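Local structure of PrgB (Enterococcus faecalis, 6EVU) at residues G143-V148 / I159-V164. The protein promotes aggregation, biofilm formation and conjugation by binding and compacting DNA, this chain being its adhesin domain. Sequence-based numbering, arbitrary orientation.
Sequences GTLNAV and IGTNRV
Asn146 and Gly160 form an antiparallel hydrogen-bonded pair at the open end of a β-hairpin, strands 145-150 and 157-160, in the glucan-binding protein C-type adhesin domain of this antigen I/II family member. Strands 99-104 and 299-302 flank the hairpin, extending its antiparallel sheet. Asn146 N donates to Gly160 O at 2.7 Å, and Gly160 N returns a bond of 2.8 Å to Asn146 O. Asn146 O also receives a CA-H...O contact from Ile159 CA at 3.2 Å. Gly160, lacking a side chain, lets CB and CG of Asn146 lie close against its carbonyl O. ND2 is also near that oxygen but gives its hydrogen bonds to the carbonyls of Leu72 and Lys74.

The apolar face carries Ala147 and Ile159, a non-hydrogen-bonded pair. Small Ala147 leaves room for the branched neighbour, its CB meeting Ile159 CG1 at 4.0 Å. With CG1 beside the backbone N (chi1 -70°) and CG2 anti to it, Ile159 sends the CG2 methyl to Leu145 CD1, 3.9 Å away. Leu145 uses its other branch, CD2, against Thr161 CG2 at 3.6 Å, the two side chains crossing nearly at right angles. Leu135 and Tyr133 of strand 124-137 pack on Leu145 and Ile159 respectively.

At the end of the pairing, a water joins polar side chains of both segments. Thr144, also bonded to Ser142, and Thr161 each place OG1 2.9 Å from the water, which donates to Asn146 OD1 at 2.7 Å.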
loop_
_atom_site.group_PDB
_atom_site.type_symbol
_atom_site.label_atom_id
_atom_site.label_comp_id
_atom_site.label_asym_id
_atom_site.label_seq_id
_atom_site.Cartn_x
_atom_site.Cartn_y
_atom_site.Cartn_z
ATOM N N GLY A 143 4.655 -13.072 14.605
ATOM C CA GLY A 143 3.512 -12.199 14.385
ATOM C C GLY A 143 3.850 -10.727 14.230
ATOM O O GLY A 143 2.994 -9.863 14.505
ATOM N N THR A 144 5.040 -10.417 13.714
ATOM C CA THR A 144 5.470 -9.046 13.499
ATOM C C THR A 144 5.597 -8.788 12.010
ATOM O O THR A 144 5.593 -9.714 11.189
ATOM C CB THR A 144 6.830 -8.759 14.160
ATOM O OG1 THR A 144 7.812 -9.653 13.639
ATOM C CG2 THR A 144 6.719 -8.970 15.696
ATOM N N LEU A 145 5.762 -7.517 11.661
ATOM C CA LEU A 145 6.112 -7.157 10.287
ATOM C C LEU A 145 7.323 -6.252 10.326
ATOM O O LEU A 145 7.557 -5.536 11.311
ATOM C CB LEU A 145 4.972 -6.405 9.540
ATOM C CG LEU A 145 3.735 -7.241 9.275
ATOM C CD1 LEU A 145 2.619 -6.255 8.900
ATOM C CD2 LEU A 145 3.876 -8.388 8.329
ATOM N N ASN A 146 8.110 -6.270 9.230
ATOM C CA ASN A 146 9.199 -5.336 9.083
ATOM C C ASN A 146 8.760 -4.248 8.111
ATOM O O ASN A 146 8.058 -4.519 7.146
ATOM C CB ASN A 146 10.441 -6.034 8.543
ATOM C CG ASN A 146 10.739 -7.340 9.268
ATOM O OD1 ASN A 146 10.672 -7.401 10.494
ATOM N ND2 ASN A 146 11.061 -8.406 8.500
ATOM N N ALA A 147 9.256 -3.038 8.345
ATOM C CA ALA A 147 8.912 -1.919 7.492
ATOM C C ALA A 147 10.169 -1.149 7.185
ATOM O O ALA A 147 11.040 -0.962 8.044
ATOM C CB ALA A 147 7.895 -0.993 8.152
ATOM N N VAL A 148 10.243 -0.640 5.960
ATOM C CA VAL A 148 11.210 0.386 5.644
ATOM C C VAL A 148 10.388 1.563 5.154
ATOM O O VAL A 148 9.662 1.444 4.155
ATOM C CB VAL A 148 12.254 -0.051 4.617
ATOM C CG1 VAL A 148 13.224 1.069 4.390
ATOM C CG2 VAL A 148 13.077 -1.280 5.143
ATOM N N ILE A 159 6.880 -3.231 3.211
ATOM C CA ILE A 159 6.487 -3.957 4.422
ATOM C C ILE A 159 6.544 -5.447 4.145
ATOM O O ILE A 159 6.062 -5.928 3.106
ATOM C CB ILE A 159 5.073 -3.501 4.888
ATOM C CG1 ILE A 159 5.174 -2.026 5.428
ATOM C CG2 ILE A 159 4.452 -4.485 5.977
ATOM C CD1 ILE A 159 3.910 -1.381 5.783
ATOM N N GLY A 160 7.046 -6.216 5.119
ATOM C CA GLY A 160 7.050 -7.657 4.879
ATOM C C GLY A 160 7.610 -8.410 6.069
ATOM O O GLY A 160 8.138 -7.812 7.014
ATOM N N THR A 161 7.519 -9.741 5.984
ATOM C CA THR A 161 8.079 -10.626 7.008
ATOM C C THR A 161 8.202 -12.030 6.412
ATOM O O THR A 161 7.874 -12.264 5.258
ATOM C CB THR A 161 7.220 -10.598 8.283
ATOM O OG1 THR A 161 7.948 -11.310 9.324
ATOM C CG2 THR A 161 5.901 -11.330 8.062
ATOM N N ASN A 162 8.697 -12.949 7.207
ATOM C CA ASN A 162 8.793 -14.356 6.850
ATOM C C ASN A 162 7.411 -14.993 6.830
ATOM O O ASN A 162 6.612 -14.764 7.740
ATOM C CB ASN A 162 9.658 -15.014 7.947
ATOM C CG ASN A 162 9.934 -16.430 7.707
ATOM O OD1 ASN A 162 10.229 -16.858 6.590
ATOM N ND2 ASN A 162 9.923 -17.188 8.782
ATOM N N ARG A 163 7.164 -15.916 5.905
ATOM C CA ARG A 163 5.869 -16.601 5.922
ATOM C C ARG A 163 6.030 -18.005 6.506
ATOM O O ARG A 163 6.666 -18.859 5.892
ATOM C CB ARG A 163 5.266 -16.680 4.517
ATOM C CG ARG A 163 3.947 -17.416 4.499
ATOM C CD ARG A 163 3.218 -17.361 3.139
ATOM N NE ARG A 163 2.705 -16.026 2.819
ATOM C CZ ARG A 163 1.621 -15.521 3.394
ATOM N NH1 ARG A 163 0.959 -16.235 4.285
ATOM N NH2 ARG A 163 1.180 -14.331 3.066
ATOM N N VAL A 164 5.419 -18.265 7.672
ATOM C CA VAL A 164 5.373 -19.620 8.217
ATOM C C VAL A 164 3.978 -20.236 8.160
ATOM O O VAL A 164 3.844 -21.442 8.409
ATOM C CB VAL A 164 5.890 -19.677 9.678
ATOM C CG1 VAL A 164 7.243 -19.036 9.834
ATOM C CG2 VAL A 164 4.928 -19.049 10.628
HETATM O O HOH W 1 9.362 -9.673 11.236
#